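Local structure of insecticidal Delta-Endotoxin Cry8Ea1 (Bacillus Thuringiensis, 3EB7) at residues E392-S395 with E396-L399; F207-E210 with M211-V215; V7-A10 with I11-G15. The protein is an insecticidal three-domain Cry toxin active against larvae of Holotrichia parallela, and probably kills by forming pores in the membranes of midgut cells. One frame throughout, in Å; residues are numbered along the deposited sequence.

Contact 1 (E392-S395 with E396-L399)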
ATOM      1  N   GLU A 392     -23.387  -8.099   8.792  1.00 30.05           N
ATOM      2  CA  GLU A 392     -22.301  -8.865   8.198  1.00 30.54           C
ATOM      3  C   GLU A 392     -21.252  -7.902   7.661  1.00 29.30           C
ATOM      4  O   GLU A 392     -21.563  -7.063   6.820  1.00 28.97           O
ATOM      5  CB  GLU A 392     -22.820  -9.756   7.055  1.00 31.50           C
ATOM      6  CG  GLU A 392     -23.724 -10.923   7.490  1.00 38.56           C
ATOM      7  CD  GLU A 392     -22.940 -12.159   8.017  1.00 46.39           C
ATOM      8  OE1 GLU A 392     -22.876 -13.205   7.295  1.00 50.18           O
ATOM      9  OE2 GLU A 392     -22.392 -12.083   9.143  1.00 46.94           O
ATOM     10  N   LYS A 393     -20.013  -8.007   8.151  1.00 27.65           N
ATOM     11  CA  LYS A 393     -18.933  -7.211   7.608  1.00 25.87           C
ATOM     12  C   LYS A 393     -18.025  -8.151   6.784  1.00 25.18           C
ATOM     13  O   LYS A 393     -17.560  -9.176   7.262  1.00 24.52           O
ATOM     14  CB  LYS A 393     -18.166  -6.451   8.700  1.00 26.27           C
ATOM     15  CG  LYS A 393     -18.964  -5.863   9.866  1.00 27.26           C
ATOM     16  CD  LYS A 393     -20.021  -4.829   9.503  1.00 33.16           C
ATOM     17  CE  LYS A 393     -19.426  -3.429   9.121  1.00 39.41           C
ATOM     18  NZ  LYS A 393     -18.253  -2.934   9.963  1.00 37.91           N
ATOM     19  N   ASP A 394     -17.870  -7.827   5.508  1.00 24.49           N
ATOM     20  CA  ASP A 394     -17.200  -8.674   4.546  1.00 24.01           C
ATOM     21  C   ASP A 394     -16.010  -7.861   4.152  1.00 23.19           C
ATOM     22  O   ASP A 394     -16.148  -6.784   3.600  1.00 22.61           O
ATOM     23  CB  ASP A 394     -18.140  -8.930   3.357  1.00 24.71           C
ATOM     24  CG  ASP A 394     -17.468  -9.654   2.181  1.00 27.43           C
ATOM     25  OD1 ASP A 394     -18.179  -9.928   1.180  1.00 31.89           O
ATOM     26  OD2 ASP A 394     -16.254  -9.949   2.222  1.00 28.13           O
ATOM     27  N   SER A 395     -14.827  -8.373   4.453  1.00 23.25           N
ATOM     28  CA  SER A 395     -13.600  -7.608   4.261  1.00 22.51           C
ATOM     29  C   SER A 395     -13.321  -7.273   2.786  1.00 22.21           C
ATOM     30  O   SER A 395     -12.664  -6.254   2.455  1.00 21.41           O
ATOM     31  CB  SER A 395     -12.414  -8.343   4.911  1.00 22.36           C
ATOM     32  OG  SER A 395     -12.102  -9.516   4.206  1.00 22.07           O
ATOM     33  N   GLU A 396     -13.837  -8.114   1.896  1.00 21.79           N
ATOM     34  CA  GLU A 396     -13.619  -7.932   0.449  1.00 22.27           C
ATOM     35  C   GLU A 396     -14.346  -6.736  -0.116  1.00 21.33           C
ATOM     36  O   GLU A 396     -14.112  -6.370  -1.248  1.00 23.11           O
ATOM     37  CB  GLU A 396     -14.018  -9.176  -0.358  1.00 22.11           C
ATOM     38  CG  GLU A 396     -13.094 -10.356  -0.119  1.00 26.36           C
ATOM     39  CD  GLU A 396     -13.368 -11.489  -1.093  1.00 31.33           C
ATOM     40  OE1 GLU A 396     -12.382 -12.107  -1.563  1.00 30.66           O
ATOM     41  OE2 GLU A 396     -14.570 -11.745  -1.391  1.00 33.06           O
ATOM     42  N   VAL A 397     -15.239  -6.142   0.647  1.00 20.60           N
ATOM     43  CA  VAL A 397     -15.851  -4.884   0.269  1.00 21.19           C
ATOM     44  C   VAL A 397     -14.802  -3.731   0.385  1.00 21.33           C
ATOM     45  O   VAL A 397     -14.719  -2.848  -0.471  1.00 21.47           O
ATOM     46  CB  VAL A 397     -17.151  -4.627   1.133  1.00 20.72           C
ATOM     47  CG1 VAL A 397     -17.694  -3.200   0.948  1.00 22.41           C
ATOM     48  CG2 VAL A 397     -18.223  -5.652   0.789  1.00 21.11           C
ATOM     49  N   GLU A 398     -14.004  -3.763   1.449  1.00 21.68           N
ATOM     50  CA  GLU A 398     -12.989  -2.730   1.719  1.00 22.08           C
ATOM     51  C   GLU A 398     -11.642  -3.096   1.086  1.00 20.91           C
ATOM     52  O   GLU A 398     -10.969  -2.243   0.505  1.00 21.28           O
ATOM     53  CB  GLU A 398     -12.883  -2.511   3.230  1.00 22.31           C
ATOM     54  CG  GLU A 398     -14.260  -2.328   3.866  1.00 23.48           C
ATOM     55  CD  GLU A 398     -14.233  -1.971   5.346  1.00 25.34           C
ATOM     56  OE1 GLU A 398     -15.325  -1.865   5.971  1.00 31.63           O
ATOM     57  OE2 GLU A 398     -13.138  -1.760   5.902  1.00 29.55           O
ATOM     58  N   LEU A 399     -11.312  -4.386   1.127  1.00 19.79           N
ATOM     59  CA  LEU A 399     -10.094  -4.969   0.542  1.00 18.01           C
ATOM     60  C   LEU A 399     -10.349  -6.065  -0.542  1.00 18.94           C
ATOM     61  O   LEU A 399     -10.031  -7.283  -0.334  1.00 17.78           O
ATOM     62  CB  LEU A 399      -9.251  -5.532   1.698  1.00 17.51           C
ATOM     63  CG  LEU A 399      -8.766  -4.485   2.698  1.00 15.72           C
ATOM     64  CD1 LEU A 399      -8.017  -5.134   3.816  1.00 18.32           C
ATOM     65  CD2 LEU A 399      -7.891  -3.415   2.019  1.00 11.21           C
TER
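Asp394 caps the first turn of the short helix 395-398, its carboxylate accepting the backbone N-H of Glu396. Its CB lies 4.2 Å from CG2 of Val397, a light apolar touch. CG then swings anti to the backbone N (chi1 172°), which carries the carboxylate forward over the start of the helix. At the tip OD2 accepts from Glu396 N at 3.1 Å; the donor stands well above the carboxylate plane, 49° out of it. The same oxygen rests 3.5 Å from Glu396 CB. Beyond that point the two acidic groups come close, Asp394 OD2 lying 4.4 Å from Glu396 OE2. The two like charges may repel; a long, weak ion pair from Asp394 OD2 to Lys343 would offset this. Asn408 bonds the other oxygen, Glu396 OE1.

Backbone bonds close the turn. Asp394 O receives Val397 N at 3.2 Å, and Ser395 O is gripped twice, strongly by Leu399 N at 2.7 Å and weakly by Glu398 N at 3.0 Å. Ser395 turns its hydroxyl elsewhere, to Thr344 N.

Here the edge strand 389-394 of an antiparallel sheet runs straight into a helical turn. Strand 340-352 lies alongside it, Trp432 of strand 427-434 packs on Ser395 and Leu399, and Glu398 reaches Asp245 and Arg209, the latter on helix 198-220.

Contact 2 (F207-E210 with M211-V215)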
ATOM      1  N   PHE A 207     -11.095   7.252   5.292  1.00 15.86           N
ATOM      2  CA  PHE A 207     -10.393   8.088   4.277  1.00 14.22           C
ATOM      3  C   PHE A 207      -8.949   7.603   4.203  1.00 15.53           C
ATOM      4  O   PHE A 207      -8.444   7.359   3.118  1.00 16.97           O
ATOM      5  CB  PHE A 207     -10.414   9.564   4.675  1.00 14.64           C
ATOM      6  CG  PHE A 207      -9.608  10.476   3.754  1.00 15.47           C
ATOM      7  CD1 PHE A 207     -10.248  11.271   2.803  1.00 15.27           C
ATOM      8  CD2 PHE A 207      -8.212  10.555   3.856  1.00 14.01           C
ATOM      9  CE1 PHE A 207      -9.487  12.126   1.930  1.00 14.50           C
ATOM     10  CE2 PHE A 207      -7.469  11.357   2.994  1.00 15.19           C
ATOM     11  CZ  PHE A 207      -8.108  12.151   2.044  1.00 16.05           C
ATOM     12  N   ARG A 208      -8.287   7.474   5.364  1.00 15.27           N
ATOM     13  CA  ARG A 208      -6.974   6.893   5.462  1.00 15.83           C
ATOM     14  C   ARG A 208      -6.806   5.575   4.711  1.00 16.33           C
ATOM     15  O   ARG A 208      -5.883   5.435   3.901  1.00 16.22           O
ATOM     16  CB  ARG A 208      -6.588   6.665   6.931  1.00 15.55           C
ATOM     17  CG  ARG A 208      -5.236   5.973   7.047  1.00 15.44           C
ATOM     18  CD  ARG A 208      -4.602   5.960   8.456  1.00 15.77           C
ATOM     19  NE  ARG A 208      -5.565   5.694   9.527  1.00 15.87           N
ATOM     20  CZ  ARG A 208      -5.438   6.134  10.779  1.00 13.96           C
ATOM     21  NH1 ARG A 208      -4.382   6.851  11.166  1.00 10.56           N
ATOM     22  NH2 ARG A 208      -6.373   5.843  11.664  1.00 15.88           N
ATOM     23  N   ARG A 209      -7.659   4.593   5.000  1.00 16.52           N
ATOM     24  CA  ARG A 209      -7.556   3.317   4.267  1.00 16.76           C
ATOM     25  C   ARG A 209      -7.819   3.485   2.742  1.00 16.71           C
ATOM     26  O   ARG A 209      -7.018   3.054   1.900  1.00 16.76           O
ATOM     27  CB  ARG A 209      -8.477   2.237   4.874  1.00 17.19           C
ATOM     28  CG  ARG A 209      -8.540   0.923   4.010  1.00 16.78           C
ATOM     29  CD  ARG A 209      -9.569  -0.074   4.495  1.00 15.39           C
ATOM     30  NE  ARG A 209     -10.950   0.341   4.226  1.00 15.04           N
ATOM     31  CZ  ARG A 209     -11.769   0.895   5.133  1.00 15.62           C
ATOM     32  NH1 ARG A 209     -11.373   1.114   6.396  1.00  8.52           N
ATOM     33  NH2 ARG A 209     -13.011   1.219   4.786  1.00 16.47           N
ATOM     34  N   GLU A 210      -8.932   4.104   2.389  1.00 16.90           N
ATOM     35  CA  GLU A 210      -9.312   4.181   0.988  1.00 18.58           C
ATOM     36  C   GLU A 210      -8.315   4.937   0.146  1.00 18.17           C
ATOM     37  O   GLU A 210      -8.052   4.528  -0.965  1.00 18.33           O
ATOM     38  CB  GLU A 210     -10.710   4.791   0.824  1.00 18.11           C
ATOM     39  CG  GLU A 210     -11.825   3.821   1.243  1.00 19.68           C
ATOM     40  CD  GLU A 210     -13.210   4.232   0.684  1.00 21.61           C
ATOM     41  OE1 GLU A 210     -13.285   5.008  -0.338  1.00 23.19           O
ATOM     42  OE2 GLU A 210     -14.212   3.751   1.268  1.00 24.27           O
ATOM     43  N   MET A 211      -7.776   6.034   0.676  1.00 18.47           N
ATOM     44  CA  MET A 211      -6.825   6.857  -0.078  1.00 19.60           C
ATOM     45  C   MET A 211      -5.404   6.332  -0.089  1.00 19.03           C
ATOM     46  O   MET A 211      -4.640   6.657  -0.975  1.00 19.17           O
ATOM     47  CB  MET A 211      -6.853   8.328   0.389  1.00 20.88           C
ATOM     48  CG  MET A 211      -8.240   8.987   0.259  1.00 22.63           C
ATOM     49  SD  MET A 211      -8.939   8.851  -1.417  1.00 24.44           S
ATOM     50  CE  MET A 211      -8.148  10.287  -2.151  1.00 24.12           C
ATOM     51  N   THR A 212      -5.037   5.527   0.898  1.00 18.84           N
ATOM     52  CA  THR A 212      -3.807   4.780   0.812  1.00 18.68           C
ATOM     53  C   THR A 212      -3.901   3.851  -0.399  1.00 19.30           C
ATOM     54  O   THR A 212      -2.972   3.801  -1.209  1.00 19.09           O
ATOM     55  CB  THR A 212      -3.609   3.934   2.062  1.00 19.36           C
ATOM     56  OG1 THR A 212      -3.601   4.791   3.213  1.00 20.74           O
ATOM     57  CG2 THR A 212      -2.273   3.119   1.992  1.00 17.91           C
ATOM     58  N   LEU A 213      -5.015   3.107  -0.490  1.00 19.00           N
ATOM     59  CA  LEU A 213      -5.303   2.216  -1.608  1.00 18.92           C
ATOM     60  C   LEU A 213      -5.422   2.935  -2.954  1.00 18.49           C
ATOM     61  O   LEU A 213      -4.869   2.470  -3.928  1.00 18.02           O
ATOM     62  CB  LEU A 213      -6.607   1.419  -1.357  1.00 18.32           C
ATOM     63  CG  LEU A 213      -6.613   0.480  -0.179  1.00 18.71           C
ATOM     64  CD1 LEU A 213      -8.011   0.090   0.157  1.00 14.73           C
ATOM     65  CD2 LEU A 213      -5.708  -0.734  -0.438  1.00 14.22           C
ATOM     66  N   SER A 214      -6.141   4.059  -2.990  1.00 18.95           N
ATOM     67  CA  SER A 214      -6.471   4.763  -4.252  1.00 19.90           C
ATOM     68  C   SER A 214      -5.478   5.828  -4.717  1.00 19.98           C
ATOM     69  O   SER A 214      -5.592   6.337  -5.842  1.00 19.75           O
ATOM     70  CB  SER A 214      -7.850   5.450  -4.149  1.00 19.92           C
ATOM     71  OG  SER A 214      -8.851   4.538  -3.708  1.00 20.70           O
ATOM     72  N   VAL A 215      -4.556   6.222  -3.844  1.00 18.81           N
ATOM     73  CA  VAL A 215      -3.722   7.358  -4.142  1.00 18.08           C
ATOM     74  C   VAL A 215      -2.298   6.983  -3.807  1.00 17.76           C
ATOM     75  O   VAL A 215      -1.486   6.876  -4.693  1.00 17.77           O
ATOM     76  CB  VAL A 215      -4.164   8.680  -3.402  1.00 17.80           C
ATOM     77  CG1 VAL A 215      -3.103   9.819  -3.654  1.00 18.36           C
ATOM     78  CG2 VAL A 215      -5.493   9.158  -3.894  1.00 16.62           C
TER
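Met211, one turn after Phe207, lays its CG over the middle of the ring, and this is the tight part of the contact. CG sits 3.6 Å from the Phe207 ring centroid and only 9° off the normal, a CH-pi contact; SD follows above the same face at 5.0 Å, a more distant Met-aromatic approach. Met211 chi1 (-58°) sets CG anti to the carbonyl carbon and over the ring; the bend at chi2 (-54°) then places SD. Phe207 O holds Met211 N at 2.9 Å.

Elsewhere round these turns side chains touch one another less. Arg209 and Leu213 run side by side, meeting at CG and CD1, 4.0 Å apart, and Arg208, the partly exposed one, extends away to a salt bridge with Glu267. Even here the carbonyls are busy: Arg208 O takes Thr212 N at 3.1 Å. The helix then widens into a pi-type turn at 212-215.

This part of helix 198-220 is buried between the helical bundle and the beta-rich part that follows. Val55 of helix 47-59, Tyr186 of helix 161-191 and Leu133 of helix 133-153 all pack on Met211, whereas the Arg209 guanidinium bonds to Tyr243 O and forms a salt bridge with Asp245.

Contact 3 (V7-A10 with I11-G15)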
ATOM      1  N   VAL A   7     -12.320   1.597  -5.178  1.00 22.85           N
ATOM      2  CA  VAL A   7     -11.279   0.884  -4.459  1.00 22.92           C
ATOM      3  C   VAL A   7     -10.980  -0.415  -5.189  1.00 22.84           C
ATOM      4  O   VAL A   7      -9.844  -0.850  -5.288  1.00 21.63           O
ATOM      5  CB  VAL A   7     -11.718   0.660  -2.996  1.00 22.98           C
ATOM      6  CG1 VAL A   7     -10.872  -0.403  -2.309  1.00 24.45           C
ATOM      7  CG2 VAL A   7     -11.589   1.983  -2.251  1.00 23.38           C
ATOM      8  N   LYS A   8     -12.034  -1.007  -5.742  1.00 23.35           N
ATOM      9  CA  LYS A   8     -11.902  -2.181  -6.562  1.00 23.57           C
ATOM     10  C   LYS A   8     -11.022  -1.843  -7.764  1.00 22.44           C
ATOM     11  O   LYS A   8     -10.096  -2.557  -8.073  1.00 22.05           O
ATOM     12  CB  LYS A   8     -13.306  -2.662  -6.960  1.00 24.21           C
ATOM     13  CG  LYS A   8     -13.392  -4.091  -7.387  1.00 27.70           C
ATOM     14  CD  LYS A   8     -14.780  -4.380  -7.939  1.00 34.80           C
ATOM     15  CE  LYS A   8     -14.746  -5.451  -9.044  1.00 37.77           C
ATOM     16  NZ  LYS A   8     -14.701  -4.858 -10.414  1.00 38.16           N
ATOM     17  N   THR A   9     -11.298  -0.722  -8.415  1.00 22.48           N
ATOM     18  CA  THR A   9     -10.547  -0.279  -9.586  1.00 22.08           C
ATOM     19  C   THR A   9      -9.081  -0.009  -9.276  1.00 22.22           C
ATOM     20  O   THR A   9      -8.187  -0.480  -9.983  1.00 23.10           O
ATOM     21  CB  THR A   9     -11.175   1.001 -10.163  1.00 22.54           C
ATOM     22  OG1 THR A   9     -12.537   0.715 -10.510  1.00 25.13           O
ATOM     23  CG2 THR A   9     -10.412   1.480 -11.411  1.00 20.92           C
ATOM     24  N   ALA A  10      -8.852   0.765  -8.225  1.00 21.94           N
ATOM     25  CA  ALA A  10      -7.529   1.170  -7.804  1.00 21.73           C
ATOM     26  C   ALA A  10      -6.688  -0.032  -7.380  1.00 21.74           C
ATOM     27  O   ALA A  10      -5.497  -0.093  -7.700  1.00 21.26           O
ATOM     28  CB  ALA A  10      -7.642   2.176  -6.664  1.00 21.76           C
ATOM     29  N   ILE A  11      -7.289  -0.988  -6.666  1.00 21.43           N
ATOM     30  CA  ILE A  11      -6.524  -2.182  -6.237  1.00 21.50           C
ATOM     31  C   ILE A  11      -6.124  -3.031  -7.427  1.00 22.70           C
ATOM     32  O   ILE A  11      -5.003  -3.549  -7.495  1.00 23.46           O
ATOM     33  CB  ILE A  11      -7.290  -3.022  -5.200  1.00 20.74           C
ATOM     34  CG1 ILE A  11      -7.117  -2.397  -3.808  1.00 19.19           C
ATOM     35  CG2 ILE A  11      -6.798  -4.443  -5.185  1.00 19.72           C
ATOM     36  CD1 ILE A  11      -8.008  -3.003  -2.752  1.00 15.84           C
ATOM     37  N   SER A  12      -7.053  -3.164  -8.375  1.00 23.44           N
ATOM     38  CA  SER A  12      -6.832  -3.928  -9.579  1.00 23.66           C
ATOM     39  C   SER A  12      -5.700  -3.317 -10.430  1.00 24.03           C
ATOM     40  O   SER A  12      -4.845  -4.033 -10.991  1.00 23.38           O
ATOM     41  CB  SER A  12      -8.148  -3.935 -10.361  1.00 24.20           C
ATOM     42  OG  SER A  12      -7.949  -4.386 -11.684  1.00 27.20           O
ATOM     43  N   LEU A  13      -5.721  -1.986 -10.543  1.00 23.99           N
ATOM     44  CA  LEU A  13      -4.737  -1.250 -11.303  1.00 23.83           C
ATOM     45  C   LEU A  13      -3.370  -1.397 -10.693  1.00 23.68           C
ATOM     46  O   LEU A  13      -2.438  -1.708 -11.425  1.00 23.16           O
ATOM     47  CB  LEU A  13      -5.125   0.225 -11.438  1.00 24.70           C
ATOM     48  CG  LEU A  13      -5.693   0.743 -12.762  1.00 25.86           C
ATOM     49  CD1 LEU A  13      -6.218  -0.330 -13.732  1.00 26.58           C
ATOM     50  CD2 LEU A  13      -6.770   1.716 -12.446  1.00 27.96           C
ATOM     51  N   VAL A  14      -3.229  -1.240  -9.369  1.00 23.95           N
ATOM     52  CA  VAL A  14      -1.893  -1.445  -8.778  1.00 24.24           C
ATOM     53  C   VAL A  14      -1.396  -2.879  -8.896  1.00 24.10           C
ATOM     54  O   VAL A  14      -0.212  -3.107  -9.095  1.00 23.58           O
ATOM     55  CB  VAL A  14      -1.660  -0.865  -7.341  1.00 24.69           C
ATOM     56  CG1 VAL A  14      -2.244   0.499  -7.190  1.00 24.23           C
ATOM     57  CG2 VAL A  14      -2.153  -1.774  -6.309  1.00 26.90           C
ATOM     58  N   GLY A  15      -2.305  -3.841  -8.812  1.00 24.12           N
ATOM     59  CA  GLY A  15      -1.942  -5.220  -9.047  1.00 24.22           C
ATOM     60  C   GLY A  15      -1.447  -5.505 -10.448  1.00 24.19           C
ATOM     61  O   GLY A  15      -0.510  -6.273 -10.646  1.00 24.77           O
TER
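Helix 2-20, the first of the N-terminal helical domain, carries this contact as two consecutive turns of regular alpha-helix. Val7 and Ile11 lie side by side on one flank, pointing the same way, with Val7 CG1 3.9 Å from Ile11 CD1. Ile11 sends CG1 anti to its carbonyl carbon (chi1 -81°), so that its chain runs back past Val7 O, which approaches CG1 at 3.5 Å. A second pair stands two residues further along: Thr9 CG2 meets Leu13 CD2 at 3.8 Å, again alongside rather than end on.

The i to i+4 bonds that define the helix run through all four carbonyls of residues 7-10. Ile11 N reaches Val7 O at 2.9 Å and Val14 N reaches Ala10 O at 3.0 Å, with Ser12 and Leu13 bonded likewise to Lys8 and Thr9. In the toxin fold this helix packs against its neighbours through different flanks: Leu13 and Thr9 touch Val39 of helix 26-40, while Val7 faces Leu213 and Ser214 of helix 198-220. Thr9 is the polar member of its pair, and its OG1 turns off to Asp5 O one turn earlier and to Gln47, leaving the methyl for Leu13. On the opening turn Lys8 points outward, exposed, and its neighbour Ser12 sends its hydroxyl to a weak bond with Glu402 O. Pro400, also in a loop, touches Val7 and Ile11.

Contacts 2 and 3 are buried turns of two helices of the N-terminal domain, and they pack directly on each other: Ala10 CB lies 3.7 Å from Ser214 CA, and Val7 CG1 is 3.8 Å from Leu213 CD1. Contact 1 is only partly buried and belongs to the beta-rich part that follows, yet it comes against both helices. Its salt bridge, Glu398 OE2 to Arg209 NH2 at 3.2 Å, joins it to contact 2, and Glu398 O meets Val7 CG1 of contact 3 by packing alone. The chemistry follows the setting: a carboxylate cap starts the turn in 392-399, a methionine methylene sits on an aromatic face in 207-215, and aliphatic pairs carry 7-15.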